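Long-range contacts in type II secretion ATPase XpsE (Xanthomonas campestris, PDB 2D27), which is the ATPase component of a bacterial type II secretion system, represented here by its N-terminal domain, an alpha/beta fold: residues D53-C58 against L132-R137; G104-W109 against L128-H133. One frame throughout, in Å; residues are numbered along the deposited sequence.

Contact 1 (D53-C58 against L132-R137); sequences DHAETC and LHVGLR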
loop_
_atom_site.group_PDB
_atom_site.type_symbol
_atom_site.label_atom_id
_atom_site.label_comp_id
_atom_site.label_asym_id
_atom_site.label_seq_id
_atom_site.Cartn_x
_atom_site.Cartn_y
_atom_site.Cartn_z
ATOM N N ASP A 53 2.978 2.313 17.558
ATOM C CA ASP A 53 3.567 0.994 17.756
ATOM C C ASP A 53 3.512 0.180 16.409
ATOM O O ASP A 53 4.367 -0.603 16.150
ATOM C CB ASP A 53 2.813 0.228 18.797
ATOM C CG ASP A 53 3.053 0.732 20.199
ATOM O OD1 ASP A 53 4.002 1.534 20.413
ATOM O OD2 ASP A 53 2.367 0.255 21.137
ATOM N N HIS A 54 2.457 0.377 15.657
ATOM C CA HIS A 54 2.218 -0.253 14.383
ATOM C C HIS A 54 3.371 0.200 13.433
ATOM O O HIS A 54 4.074 -0.646 12.814
ATOM C CB HIS A 54 0.852 0.131 13.802
ATOM C CG HIS A 54 0.615 -0.461 12.438
ATOM N ND1 HIS A 54 -0.230 0.066 11.505
ATOM C CD2 HIS A 54 1.235 -1.470 11.806
ATOM C CE1 HIS A 54 -0.149 -0.601 10.374
ATOM N NE2 HIS A 54 0.736 -1.535 10.528
ATOM N N ALA A 55 3.567 1.526 13.394
ATOM C CA ALA A 55 4.498 2.179 12.482
ATOM C C ALA A 55 5.887 1.730 12.814
ATOM O O ALA A 55 6.581 1.199 11.955
ATOM C CB ALA A 55 4.383 3.703 12.456
ATOM N N GLU A 56 6.260 1.830 14.064
ATOM C CA GLU A 56 7.575 1.432 14.509
ATOM C C GLU A 56 7.891 -0.032 14.305
ATOM O O GLU A 56 9.020 -0.384 14.019
ATOM C CB GLU A 56 7.860 1.845 15.975
ATOM C CG GLU A 56 7.653 3.380 16.177
ATOM C CD GLU A 56 8.212 4.018 17.453
ATOM O OE1 GLU A 56 8.380 3.238 18.446
ATOM O OE2 GLU A 56 8.477 5.312 17.414
ATOM N N THR A 57 6.931 -0.891 14.560
ATOM C CA THR A 57 7.185 -2.262 14.509
ATOM C C THR A 57 7.310 -2.755 13.015
ATOM O O THR A 57 8.086 -3.643 12.782
ATOM C CB THR A 57 6.105 -3.067 15.256
ATOM O OG1 THR A 57 5.944 -2.584 16.633
ATOM C CG2 THR A 57 6.585 -4.449 15.444
ATOM N N CYS A 58 6.510 -2.170 12.130
ATOM C CA CYS A 58 6.529 -2.384 10.744
ATOM C C CYS A 58 7.900 -1.984 10.177
ATOM O O CYS A 58 8.534 -2.805 9.481
ATOM C CB CYS A 58 5.465 -1.617 10.011
ATOM S SG CYS A 58 3.781 -2.244 10.093
ATOM N N LEU A 132 10.667 2.689 -0.026
ATOM C CA LEU A 132 9.545 2.684 0.951
ATOM C C LEU A 132 9.937 3.413 2.212
ATOM O O LEU A 132 11.020 3.211 2.755
ATOM C CB LEU A 132 9.198 1.266 1.308
ATOM C CG LEU A 132 8.057 0.534 0.581
ATOM C CD1 LEU A 132 7.606 0.949 -0.727
ATOM C CD2 LEU A 132 8.203 -0.933 0.654
ATOM N N HIS A 133 9.092 4.335 2.626
ATOM C CA HIS A 133 9.296 4.991 3.945
ATOM C C HIS A 133 7.996 4.814 4.759
ATOM O O HIS A 133 6.902 5.043 4.255
ATOM C CB HIS A 133 9.706 6.465 3.797
ATOM C CG HIS A 133 10.759 6.707 2.729
ATOM N ND1 HIS A 133 12.102 6.519 2.945
ATOM C CD2 HIS A 133 10.659 7.175 1.462
ATOM C CE1 HIS A 133 12.782 6.774 1.838
ATOM N NE2 HIS A 133 11.931 7.188 0.928
ATOM N N VAL A 134 8.148 4.276 5.949
ATOM C CA VAL A 134 7.019 4.114 6.860
ATOM C C VAL A 134 6.585 5.454 7.543
ATOM O O VAL A 134 7.432 6.212 8.011
ATOM C CB VAL A 134 7.365 3.075 7.943
ATOM C CG1 VAL A 134 6.136 2.698 8.759
ATOM C CG2 VAL A 134 7.955 1.789 7.242
ATOM N N GLY A 135 5.287 5.733 7.578
ATOM C CA GLY A 135 4.767 6.729 8.519
ATOM C C GLY A 135 3.477 6.332 9.240
ATOM O O GLY A 135 2.799 5.313 8.907
ATOM N N LEU A 136 3.176 7.091 10.295
ATOM C CA LEU A 136 1.949 6.870 11.049
ATOM C C LEU A 136 0.892 7.119 10.125
ATOM O O LEU A 136 1.012 8.003 9.303
ATOM C CB LEU A 136 1.737 7.855 12.184
ATOM C CG LEU A 136 2.551 7.791 13.453
ATOM C CD1 LEU A 136 1.666 7.959 14.743
ATOM C CD2 LEU A 136 3.438 6.667 13.599
ATOM N N ARG A 137 -0.151 6.305 10.207
ATOM C CA ARG A 137 -1.250 6.379 9.253
ATOM C C ARG A 137 -1.879 7.766 9.166
ATOM O O ARG A 137 -2.211 8.248 8.053
ATOM C CB ARG A 137 -2.277 5.329 9.665
ATOM C CG ARG A 137 -3.542 5.261 8.894
ATOM C CD ARG A 137 -4.445 4.056 9.171
ATOM N NE ARG A 137 -3.633 2.933 9.671
ATOM C CZ ARG A 137 -3.211 1.851 8.970
ATOM N NH1 ARG A 137 -2.385 0.998 9.566
ATOM N NH2 ARG A 137 -3.671 1.580 7.757
HETATM O O HOH W 1 -1.715 2.101 11.888
#
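Ala-55 and His-54, adjacent on helix 51-62, meet the end of strand 130-134, the turn and the start of helix 137-147 in two ways, one apolar and one polar. The Ala-55 methyl points at the turn and is met by one branch of Leu-136, with CB and CD2 only 3.3 Å apart, closer than carbons normally pack. From the strand end comes Val-134, whose CG1 lies 4.2 Å from Ala-55 CB and reaches the helix backbone, 3.6 Å from Ala-55 O.

On the polar side the His-54 ring and the Arg-137 guanidinium lie edge to edge, their planes 8° apart, but too tightly spaced to rely on. Arg-137 starts out extended and bends at chi3 (-25°), which swings the guanidinium round to the histidine. Water 1 sits at both edges, accepting from Arg-137 NH1 at 2.7 Å; its 2.5 Å separation from His-54 ND1 is doubtfully short. NH1 also forms a salt bridge with Asp-112, a residue that His-54 touches too, so a carboxylate probably offsets the charge here.

With Leu-136 as N-cap and Arg-137 opening helix 137-147, this is a strand-to-helix turn of an alpha/beta domain packed against an earlier helix.

Contact 2 (G104-W109 against L128-H133); sequences GRLDLW and LPLLLH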
loop_
_atom_site.group_PDB
_atom_site.type_symbol
_atom_site.label_atom_id
_atom_site.label_comp_id
_atom_site.label_asym_id
_atom_site.label_seq_id
_atom_site.Cartn_x
_atom_site.Cartn_y
_atom_site.Cartn_z
ATOM N N GLY A 104 16.054 7.816 -10.240
ATOM C CA GLY A 104 15.007 7.091 -10.941
ATOM C C GLY A 104 13.856 6.638 -10.011
ATOM O O GLY A 104 12.701 6.483 -10.471
ATOM N N ARG A 105 14.157 6.450 -8.719
ATOM C CA ARG A 105 13.209 5.891 -7.724
ATOM C C ARG A 105 12.177 6.819 -7.099
ATOM O O ARG A 105 12.498 7.849 -6.506
ATOM C CB ARG A 105 13.971 5.346 -6.502
ATOM C CG ARG A 105 14.802 4.182 -6.719
ATOM C CD ARG A 105 14.278 2.930 -6.061
ATOM N NE ARG A 105 15.418 2.201 -5.543
ATOM C CZ ARG A 105 15.375 1.060 -4.868
ATOM N NH1 ARG A 105 14.241 0.427 -4.586
ATOM N NH2 ARG A 105 16.522 0.544 -4.507
ATOM N N LEU A 106 10.954 6.337 -7.084
ATOM C CA LEU A 106 9.879 6.958 -6.341
ATOM C C LEU A 106 9.888 6.632 -4.822
ATOM O O LEU A 106 9.695 5.486 -4.426
ATOM C CB LEU A 106 8.592 6.494 -6.964
ATOM C CG LEU A 106 7.387 7.261 -6.521
ATOM C CD1 LEU A 106 7.518 8.770 -6.936
ATOM C CD2 LEU A 106 6.192 6.595 -7.082
ATOM N N ASP A 107 10.146 7.638 -3.993
ATOM C CA ASP A 107 9.872 7.583 -2.544
ATOM C C ASP A 107 8.399 7.501 -2.183
ATOM O O ASP A 107 7.627 8.421 -2.508
ATOM C CB ASP A 107 10.443 8.768 -1.833
ATOM C CG ASP A 107 11.938 8.849 -2.011
ATOM O OD1 ASP A 107 12.662 7.865 -1.657
ATOM O OD2 ASP A 107 12.453 9.850 -2.528
ATOM N N LEU A 108 8.016 6.389 -1.524
ATOM C CA LEU A 108 6.609 6.170 -1.158
ATOM C C LEU A 108 6.544 6.131 0.347
ATOM O O LEU A 108 7.245 5.330 0.988
ATOM C CB LEU A 108 6.087 4.839 -1.699
ATOM C CG LEU A 108 4.619 4.619 -1.636
ATOM C CD1 LEU A 108 3.844 5.619 -2.578
ATOM C CD2 LEU A 108 4.297 3.181 -1.948
ATOM N N TRP A 109 5.704 7.004 0.896
ATOM C CA TRP A 109 5.434 7.067 2.348
ATOM C C TRP A 109 4.209 6.188 2.587
ATOM O O TRP A 109 3.174 6.398 1.958
ATOM C CB TRP A 109 5.088 8.509 2.738
ATOM C CG TRP A 109 5.366 8.861 4.178
ATOM C CD1 TRP A 109 6.212 8.249 5.037
ATOM C CD2 TRP A 109 4.787 9.961 4.892
ATOM N NE1 TRP A 109 6.204 8.908 6.246
ATOM C CE2 TRP A 109 5.278 9.922 6.190
ATOM C CE3 TRP A 109 3.837 10.944 4.559
ATOM C CZ2 TRP A 109 4.910 10.875 7.166
ATOM C CZ3 TRP A 109 3.427 11.853 5.534
ATOM C CH2 TRP A 109 3.985 11.823 6.805
ATOM N N LEU A 128 7.400 2.892 -11.923
ATOM C CA LEU A 128 8.689 3.297 -11.368
ATOM C C LEU A 128 9.084 2.320 -10.267
ATOM O O LEU A 128 8.205 1.712 -9.659
ATOM C CB LEU A 128 8.567 4.697 -10.793
ATOM C CG LEU A 128 8.133 5.820 -11.763
ATOM C CD1 LEU A 128 8.016 7.099 -10.999
ATOM C CD2 LEU A 128 9.137 5.994 -12.904
ATOM N N PRO A 129 10.364 2.198 -9.977
ATOM C CA PRO A 129 10.805 1.400 -8.830
ATOM C C PRO A 129 10.608 2.255 -7.574
ATOM O O PRO A 129 10.713 3.506 -7.647
ATOM C CB PRO A 129 12.293 1.195 -9.073
ATOM C CG PRO A 129 12.723 2.430 -9.807
ATOM C CD PRO A 129 11.501 2.853 -10.641
ATOM N N LEU A 130 10.358 1.604 -6.449
ATOM C CA LEU A 130 9.959 2.329 -5.259
ATOM C C LEU A 130 11.025 2.263 -4.188
ATOM O O LEU A 130 11.805 1.315 -4.074
ATOM C CB LEU A 130 8.677 1.741 -4.785
ATOM C CG LEU A 130 7.478 1.730 -5.734
ATOM C CD1 LEU A 130 6.293 1.200 -4.986
ATOM C CD2 LEU A 130 7.093 3.043 -6.350
ATOM N N LEU A 131 11.081 3.298 -3.398
ATOM C CA LEU A 131 11.780 3.278 -2.151
ATOM C C LEU A 131 10.725 3.546 -1.027
ATOM O O LEU A 131 10.012 4.508 -1.075
ATOM C CB LEU A 131 12.828 4.341 -2.131
ATOM C CG LEU A 131 14.326 4.072 -2.063
ATOM C CD1 LEU A 131 14.963 5.323 -1.410
ATOM C CD2 LEU A 131 14.851 2.780 -1.404
ATOM N N LEU A 132 10.667 2.689 -0.026
ATOM C CA LEU A 132 9.545 2.684 0.951
ATOM C C LEU A 132 9.937 3.413 2.212
ATOM O O LEU A 132 11.020 3.211 2.755
ATOM C CB LEU A 132 9.198 1.266 1.308
ATOM C CG LEU A 132 8.057 0.534 0.581
ATOM C CD1 LEU A 132 7.606 0.949 -0.727
ATOM C CD2 LEU A 132 8.203 -0.933 0.654
ATOM N N HIS A 133 9.092 4.335 2.626
ATOM C CA HIS A 133 9.296 4.991 3.945
ATOM C C HIS A 133 7.996 4.814 4.759
ATOM O O HIS A 133 6.902 5.043 4.255
ATOM C CB HIS A 133 9.706 6.465 3.797
ATOM C CG HIS A 133 10.759 6.707 2.729
ATOM N ND1 HIS A 133 12.102 6.519 2.945
ATOM C CD2 HIS A 133 10.659 7.175 1.462
ATOM C CE1 HIS A 133 12.782 6.774 1.838
ATOM N NE2 HIS A 133 11.931 7.188 0.928
#
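Strands 106-109 and 130-133 run parallel, 4.6 Å apart at closest approach with 28° between their directions, and the backbone bonds alternate as parallel pairing requires: Leu-106 N to Pro-129 O, Leu-131 N to Leu-106 O, Leu-108 N to Leu-131 O, and His-133 N to Leu-108 O. Leu-106, Leu-108, Leu-130 and Leu-132 share one face. There the side chains of Leu-106 and Leu-130 lie side by side and point the same way, their CD2 atoms 3.7 Å apart. Leu-108 CD2 reaches toward both Leu-130 CD1 and Leu-132 CD1, at 4.1 and 4.2 Å.

This pairing closes a beta-alpha-beta crossover: helix 116-126 links the two strands and covers the leucine face, with Leu-130 against Val-122 and Leu-132 against Ile-119. The other face carries Asp-107, Trp-109, Leu-131 and His-133, and helix 137-147 packs on Trp-109.

The His-133 ring reaches diagonally across to Asp-107. NE2 donates to OD1 over 2.8 Å, almost straight at 176° and within the ring plane, yet it arrives from above the carboxylate, 46° out of that plane. OD1 also forms a salt bridge with Arg-102, so two nitrogen donors hold this oxygen. Trp-109 CD1 lies 3.4 Å from His-133 O, while the indole NE1 is bound to Val-67 O. At the start of the strands, Arg-105 bends at chi2 and chi3 and donates from NH1 to Leu-130 O. That bond is short, 2.6 Å from NH1 to O, and bent, with the oxygen tilted out of the guanidinium plane; Leu-131 CD2 lies 3.9 Å above the centre of the guanidinium face.

Overall arrangement
Contacts 1 and 2 have centres about 15 Å apart and share strand 130-134, overlapping at Leu-132 and His-133. Along the chain, 53-58 comes first, on helix 51-62, then 104-109, and finally 128-137, on which both contacts end. Contact 2 joins this strand to 106-110, the middle strand of a three-stranded mixed sheet; contact 1 joins its exit, where helix 137-147 begins, to the earlier helix. They touch where Trp-109 NE1 comes 3.4 Å from Val-134 O and 3.5 Å from Gly-135 CA, in packing alone. Helix 51-62 thus packs against the C-terminal end of strand 130-134, an outermost strand of the sheet within this chain.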